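Side-chain contacts in putative NTP pyrophosphohydrolase (Exiguobacterium sibiricum 255-15, PDB 3NL9), which probably hydrolyses nucleoside triphosphates to monophosphates and pyrophosphate, as an all-helical member of the MazG-like pyrophosphohydrolases: residues A63-T66 with F67-G70; K12-H15 with Q16-H20. All blocks are in the same frame, centred on the assembly; numbering follows the deposited sequence.

Contact 1 of 2, residues A63-T66 with F67-G70; sequences AIET and FKAG
E65 and K68 form a salt bridge one turn apart on helix 57-79. K68 NZ lies 2.9 Å from E65 OE2. It reaches the syn side of that oxygen, 26° out of the carboxylate plane. Both side chains are bent. E65 bends at chi2 (-61°), which brings its carboxylate back toward K68. K68 bends at chi3 (90°), which turns NZ toward the acid. K68 NZ also makes a long, weak ion pair with D72 of the second subunit.

The apolar contact uses the stem of the same lysine. K68 CD packs against the CG2 methyl of I64 at 3.6 Å. It also lies 3.5 Å from I64 O. The aliphatic part of K68 therefore runs over the preceding turn before its amine leaves for E65. With an alanine in place of K68, the E65 carboxylate would probably lose its lysine mate and the I64 CG2 methyl its packing against the lysine stem.

Backbone bonds join each residue to the fourth one on. K68 N donates to I64 O at 2.9 Å, and F67 N to A63 O at 2.9 Å. A69 N and G70 N bond in the same way to E65 O and T66 O. T66 OG1 bonds to A62 O, also one turn back.

The buried side of this helix faces the second subunit. I64 packs on V75, F67 on A42 and A63 on V35, all of that subunit. The chemistry is thus split: apolar groups serve the dimer interface, while the lysine charge probably rests mainly on E65 of its own helix, its partner across the interface being distant and weak.

Contact 2 of 2, residues K12-H15 with Q16-H20; sequences KQFH and QTFHH. With EDO (1,2-ethanediol), chain B.
F14 and F18 meet through their rings at the C-terminal end of helix 7-17. From CB, a chi1 of 179° sets CG opposite the backbone N, and the ring reaches back toward the residues that follow. Along one edge, CD1 and CE1 meet F18. Each lies 3.5 Å from F18 CD2. The planes are 29° apart, and the rings are offset so far that little of one lies over the other. Along the other edge, CD2 and CE2 meet H20. CE2 is 3.7 Å from H20 NE2, and this pair of rings is again offset. At the tip, CZ lies 4.1 Å from H20 NE2. F18 and H20 both lie on the same side of the F14 ring plane. N127 of helix 117-128 also touches F14.

The chain can bring H20 back because the helix ends in a Schellman motif. H19 is the C-prime residue, with a positive phi. H20 N donates to H15 O at 2.8 Å, in the carbonyl plane and on a lone pair. The companion bond, H19 N to Q16 O, is weak.

H15 completes the aromatic cluster. H20 CB lies over one face of the H15 ring, 3.7 Å from its centroid, in a CH-pi contact. The H20 ring turns its edge to that face, with the planes at 57°. H15 is gripped at both ring nitrogens. ND1 bonds to P21 O. NE2 bonds to O2 of a 1,2-ethanediol, probably from the crystallisation liquor, at 2.8 Å. The diol is also bonded to R37, and its C1 lies over a face of the H20 ring.

How the contacts relate
From the N terminus the chain enters helix 7-17, and contact 2 closes the turn that ends it. A loop then leads to helix 31-52, and contact 1 follows inside helix 57-79. The contacts are in series. They neither nest nor cross, and neither closes a long loop. Their centres are 34 Å apart, on opposite sides of the chain's centre, and their nearest atoms are about 22 Å apart. Contact 2 sets the end of the first helix against helix 117-128 and the loops beyond it. Contact 1 lies within a single helix. Both reach the second subunit: contact 1 at V35, A42 and V75, contact 2 at V110 and E111.

Contact 1 of 2, residues A63-T66 with F67-G70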
ATOM      1  N   ALA A  63     -10.944   1.657 -16.704  1.00 20.91           N
ATOM      2  CA  ALA A  63     -10.122   2.057 -15.561  1.00 22.30           C
ATOM      3  C   ALA A  63      -8.846   1.197 -15.532  1.00 22.13           C
ATOM      4  O   ALA A  63      -7.742   1.712 -15.300  1.00 24.49           O
ATOM      5  CB  ALA A  63     -10.913   1.900 -14.241  1.00 19.22           C
ATOM      6  N   ILE A  64      -9.010  -0.107 -15.790  1.00 19.19           N
ATOM      7  CA  ILE A  64      -7.875  -1.030 -15.802  1.00 19.26           C
ATOM      8  C   ILE A  64      -6.928  -0.637 -16.940  1.00 18.75           C
ATOM      9  O   ILE A  64      -5.740  -0.559 -16.728  1.00 20.67           O
ATOM     10  CB  ILE A  64      -8.330  -2.516 -15.874  1.00 19.78           C
ATOM     11  CG1 ILE A  64      -8.872  -2.986 -14.502  1.00 20.55           C
ATOM     12  CG2 ILE A  64      -7.227  -3.413 -16.392  1.00 19.75           C
ATOM     13  CD1 ILE A  64      -7.861  -3.137 -13.363  1.00 17.41           C
ATOM     14  N   GLU A  65      -7.447  -0.355 -18.132  1.00 20.13           N
ATOM     15  CA  GLU A  65      -6.574   0.057 -19.246  1.00 21.89           C
ATOM     16  C   GLU A  65      -5.827   1.368 -18.974  1.00 20.82           C
ATOM     17  O   GLU A  65      -4.648   1.498 -19.295  1.00 21.69           O
ATOM     18  CB  GLU A  65      -7.371   0.132 -20.552  1.00 20.65           C
ATOM     19  CG  GLU A  65      -7.798  -1.259 -21.036  1.00 22.20           C
ATOM     20  CD  GLU A  65      -6.596  -2.155 -21.311  1.00 27.82           C
ATOM     21  OE1 GLU A  65      -5.621  -1.667 -21.935  1.00 26.65           O
ATOM     22  OE2 GLU A  65      -6.611  -3.332 -20.881  1.00 29.38           O
ATOM     23  N   THR A  66      -6.499   2.313 -18.336  1.00 19.47           N
ATOM     24  CA  THR A  66      -5.856   3.579 -17.962  1.00 21.19           C
ATOM     25  C   THR A  66      -4.730   3.339 -16.971  1.00 21.32           C
ATOM     26  O   THR A  66      -3.651   3.956 -17.091  1.00 20.63           O
ATOM     27  CB  THR A  66      -6.885   4.551 -17.404  1.00 21.95           C
ATOM     28  OG1 THR A  66      -7.856   4.809 -18.413  1.00 24.85           O
ATOM     29  CG2 THR A  66      -6.240   5.879 -16.951  1.00 19.81           C
ATOM     30  N   PHE A  67      -4.986   2.440 -16.010  1.00 19.82           N
ATOM     31  CA  PHE A  67      -3.980   1.990 -15.043  1.00 20.79           C
ATOM     32  C   PHE A  67      -2.793   1.386 -15.752  1.00 21.20           C
ATOM     33  O   PHE A  67      -1.642   1.760 -15.465  1.00 23.01           O
ATOM     34  CB  PHE A  67      -4.528   0.959 -14.029  1.00 20.03           C
ATOM     35  CG  PHE A  67      -3.440   0.327 -13.186  1.00 19.59           C
ATOM     36  CD1 PHE A  67      -2.912   1.010 -12.100  1.00 20.51           C
ATOM     37  CD2 PHE A  67      -2.892  -0.895 -13.536  1.00 18.92           C
ATOM     38  CE1 PHE A  67      -1.889   0.465 -11.347  1.00 22.10           C
ATOM     39  CE2 PHE A  67      -1.838  -1.443 -12.795  1.00 22.19           C
ATOM     40  CZ  PHE A  67      -1.326  -0.752 -11.717  1.00 20.92           C
ATOM     41  N   LYS A  68      -3.059   0.445 -16.660  1.00 21.05           N
ATOM     42  CA  LYS A  68      -1.986  -0.233 -17.394  1.00 23.39           C
ATOM     43  C   LYS A  68      -1.106   0.709 -18.185  1.00 25.45           C
ATOM     44  O   LYS A  68       0.103   0.484 -18.275  1.00 26.69           O
ATOM     45  CB  LYS A  68      -2.532  -1.340 -18.298  1.00 24.69           C
ATOM     46  CG  LYS A  68      -2.967  -2.547 -17.467  1.00 26.53           C
ATOM     47  CD  LYS A  68      -4.094  -3.346 -18.085  1.00 34.73           C
ATOM     48  CE  LYS A  68      -3.619  -4.437 -18.985  1.00 40.54           C
ATOM     49  NZ  LYS A  68      -4.804  -5.187 -19.547  1.00 43.97           N
ATOM     50  N   ALA A  69      -1.697   1.773 -18.710  1.00 25.16           N
ATOM     51  CA  ALA A  69      -0.950   2.757 -19.476  1.00 26.79           C
ATOM     52  C   ALA A  69      -0.005   3.541 -18.560  1.00 26.00           C
ATOM     53  O   ALA A  69       1.150   3.820 -18.931  1.00 25.58           O
ATOM     54  CB  ALA A  69      -1.905   3.684 -20.222  1.00 26.10           C
ATOM     55  N   GLY A  70      -0.483   3.888 -17.356  1.00 25.87           N
ATOM     56  CA  GLY A  70       0.364   4.532 -16.341  1.00 24.72           C
ATOM     57  C   GLY A  70       1.461   3.617 -15.819  1.00 23.69           C
ATOM     58  O   GLY A  70       2.622   4.030 -15.608  1.00 25.38           O
TER

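Contact 2 of 2, residues K12-H15 with Q16-H20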
ATOM      1  N   LYS A  12       3.870  -8.399  11.855  1.00 18.17           N
ATOM      2  CA  LYS A  12       5.027  -9.188  12.245  1.00 20.24           C
ATOM      3  C   LYS A  12       4.577 -10.419  13.029  1.00 19.69           C
ATOM      4  O   LYS A  12       5.046 -11.553  12.813  1.00 14.98           O
ATOM      5  CB  LYS A  12       5.977  -8.317  13.066  1.00 21.74           C
ATOM      6  CG  LYS A  12       7.267  -9.018  13.435  1.00 22.93           C
ATOM      7  CD  LYS A  12       8.261  -8.046  14.027  1.00 27.89           C
ATOM      8  CE  LYS A  12       9.433  -8.816  14.617  1.00 35.49           C
ATOM      9  NZ  LYS A  12      10.559  -7.918  14.949  1.00 37.38           N
ATOM     10  N   GLN A  13       3.654 -10.192  13.940  1.00 19.89           N
ATOM     11  CA  GLN A  13       3.029 -11.269  14.709  1.00 22.12           C
ATOM     12  C   GLN A  13       2.327 -12.327  13.797  1.00 19.42           C
ATOM     13  O   GLN A  13       2.498 -13.523  13.968  1.00 18.52           O
ATOM     14  CB  GLN A  13       1.973 -10.623  15.600  1.00 22.81           C
ATOM     15  CG  GLN A  13       1.070 -11.611  16.274  1.00 24.02           C
ATOM     16  CD  GLN A  13       1.715 -12.144  17.453  1.00 33.97           C
ATOM     17  OE1 GLN A  13       1.755 -11.458  18.489  1.00 35.10           O
ATOM     18  NE2 GLN A  13       2.299 -13.355  17.329  1.00 25.78           N
ATOM     19  N   PHE A  14       1.515 -11.854  12.857  1.00 17.49           N
ATOM     20  CA  PHE A  14       0.856 -12.738  11.888  1.00 16.72           C
ATOM     21  C   PHE A  14       1.914 -13.582  11.159  1.00 20.18           C
ATOM     22  O   PHE A  14       1.794 -14.808  11.073  1.00 19.72           O
ATOM     23  CB  PHE A  14      -0.001 -11.924  10.905  1.00 17.75           C
ATOM     24  CG  PHE A  14      -0.704 -12.786   9.841  1.00 20.43           C
ATOM     25  CD1 PHE A  14      -1.738 -13.639  10.194  1.00 17.17           C
ATOM     26  CD2 PHE A  14      -0.269 -12.784   8.534  1.00 22.33           C
ATOM     27  CE1 PHE A  14      -2.369 -14.442   9.233  1.00  9.91           C
ATOM     28  CE2 PHE A  14      -0.874 -13.592   7.582  1.00 17.79           C
ATOM     29  CZ  PHE A  14      -1.923 -14.408   7.929  1.00 15.06           C
ATOM     30  N   HIS A  15       2.986 -12.936  10.685  1.00 21.18           N
ATOM     31  CA  HIS A  15       4.061 -13.681  10.015  1.00 17.74           C
ATOM     32  C   HIS A  15       4.702 -14.792  10.839  1.00 19.41           C
ATOM     33  O   HIS A  15       4.883 -15.911  10.311  1.00 16.85           O
ATOM     34  CB  HIS A  15       5.146 -12.746   9.439  1.00 15.16           C
ATOM     35  CG  HIS A  15       4.763 -12.089   8.139  1.00 14.07           C
ATOM     36  ND1 HIS A  15       5.620 -12.033   7.059  1.00 16.27           N
ATOM     37  CD2 HIS A  15       3.636 -11.435   7.758  1.00 15.94           C
ATOM     38  CE1 HIS A  15       5.034 -11.387   6.066  1.00 21.07           C
ATOM     39  NE2 HIS A  15       3.829 -11.014   6.462  1.00 13.79           N
ATOM     40  N   GLN A  16       5.026 -14.509  12.104  1.00 20.20           N
ATOM     41  CA  GLN A  16       5.613 -15.530  13.008  1.00 21.16           C
ATOM     42  C   GLN A  16       4.585 -16.636  13.198  1.00 19.90           C
ATOM     43  O   GLN A  16       4.889 -17.791  12.989  1.00 17.02           O
ATOM     44  CB  GLN A  16       6.005 -14.968  14.395  1.00 25.96           C
ATOM     45  CG  GLN A  16       7.183 -13.944  14.388  1.00 37.48           C
ATOM     46  CD  GLN A  16       7.535 -13.369  15.786  1.00 48.73           C
ATOM     47  OE1 GLN A  16       8.011 -14.089  16.669  1.00 53.37           O
ATOM     48  NE2 GLN A  16       7.302 -12.064  15.970  1.00 52.42           N
ATOM     49  N   THR A  17       3.344 -16.267  13.519  1.00 16.39           N
ATOM     50  CA  THR A  17       2.337 -17.264  13.915  1.00 17.36           C
ATOM     51  C   THR A  17       2.054 -18.282  12.751  1.00 19.64           C
ATOM     52  O   THR A  17       1.999 -19.501  12.983  1.00 20.55           O
ATOM     53  CB  THR A  17       1.053 -16.563  14.449  1.00 18.70           C
ATOM     54  OG1 THR A  17       1.348 -15.899  15.702  1.00 14.22           O
ATOM     55  CG2 THR A  17      -0.091 -17.549  14.683  1.00 17.82           C
ATOM     56  N   PHE A  18       2.011 -17.774  11.516  1.00 19.43           N
ATOM     57  CA  PHE A  18       1.590 -18.528  10.334  1.00 20.57           C
ATOM     58  C   PHE A  18       2.747 -18.885   9.400  1.00 24.01           C
ATOM     59  O   PHE A  18       2.531 -19.301   8.243  1.00 25.25           O
ATOM     60  CB  PHE A  18       0.476 -17.720   9.621  1.00 15.58           C
ATOM     61  CG  PHE A  18      -0.809 -17.757  10.389  1.00 17.69           C
ATOM     62  CD1 PHE A  18      -1.728 -18.786  10.192  1.00 19.22           C
ATOM     63  CD2 PHE A  18      -1.064 -16.834  11.383  1.00 13.20           C
ATOM     64  CE1 PHE A  18      -2.875 -18.866  10.982  1.00 25.68           C
ATOM     65  CE2 PHE A  18      -2.212 -16.926  12.177  1.00 15.28           C
ATOM     66  CZ  PHE A  18      -3.116 -17.914  11.970  1.00 17.97           C
ATOM     67  N   HIS A  19       3.965 -18.739   9.934  1.00 23.23           N
ATOM     68  CA  HIS A  19       5.202 -19.148   9.269  1.00 24.11           C
ATOM     69  C   HIS A  19       5.413 -18.439   7.927  1.00 21.38           C
ATOM     70  O   HIS A  19       5.778 -19.080   6.952  1.00 23.03           O
ATOM     71  CB  HIS A  19       5.265 -20.674   9.040  1.00 22.80           C
ATOM     72  CG  HIS A  19       5.037 -21.506  10.269  1.00 30.52           C
ATOM     73  ND1 HIS A  19       4.895 -22.878  10.214  1.00 33.75           N
ATOM     74  CD2 HIS A  19       4.925 -21.170  11.580  1.00 35.18           C
ATOM     75  CE1 HIS A  19       4.710 -23.350  11.436  1.00 34.19           C
ATOM     76  NE2 HIS A  19       4.712 -22.333  12.281  1.00 35.64           N
ATOM     77  N   HIS A  20       5.157 -17.136   7.853  1.00 19.84           N
ATOM     78  CA  HIS A  20       5.617 -16.349   6.705  1.00 20.18           C
ATOM     79  C   HIS A  20       6.996 -15.785   7.029  1.00 21.16           C
ATOM     80  O   HIS A  20       7.394 -15.743   8.204  1.00 19.91           O
ATOM     81  CB  HIS A  20       4.622 -15.231   6.343  1.00 18.92           C
ATOM     82  CG  HIS A  20       3.247 -15.733   6.045  1.00 19.68           C
ATOM     83  ND1 HIS A  20       2.912 -16.329   4.852  1.00 28.35           N
ATOM     84  CD2 HIS A  20       2.115 -15.729   6.791  1.00 27.68           C
ATOM     85  CE1 HIS A  20       1.638 -16.678   4.874  1.00 30.35           C
ATOM     86  NE2 HIS A  20       1.127 -16.314   6.035  1.00 26.93           N
TER
HETATM   87  C1  EDO B 201       1.212 -12.388   4.208  1.00 20.01           C
HETATM   88  O1  EDO B 201       1.949 -12.359   2.966  1.00 23.56           O
HETATM   89  C2  EDO B 201       0.816 -10.957   4.597  1.00 18.13           C
HETATM   90  O2  EDO B 201       1.950 -10.067   4.651  1.00 17.51           O
HETATM   91  O   HOH W   1       3.604 -15.325  17.835  1.00 49.25           O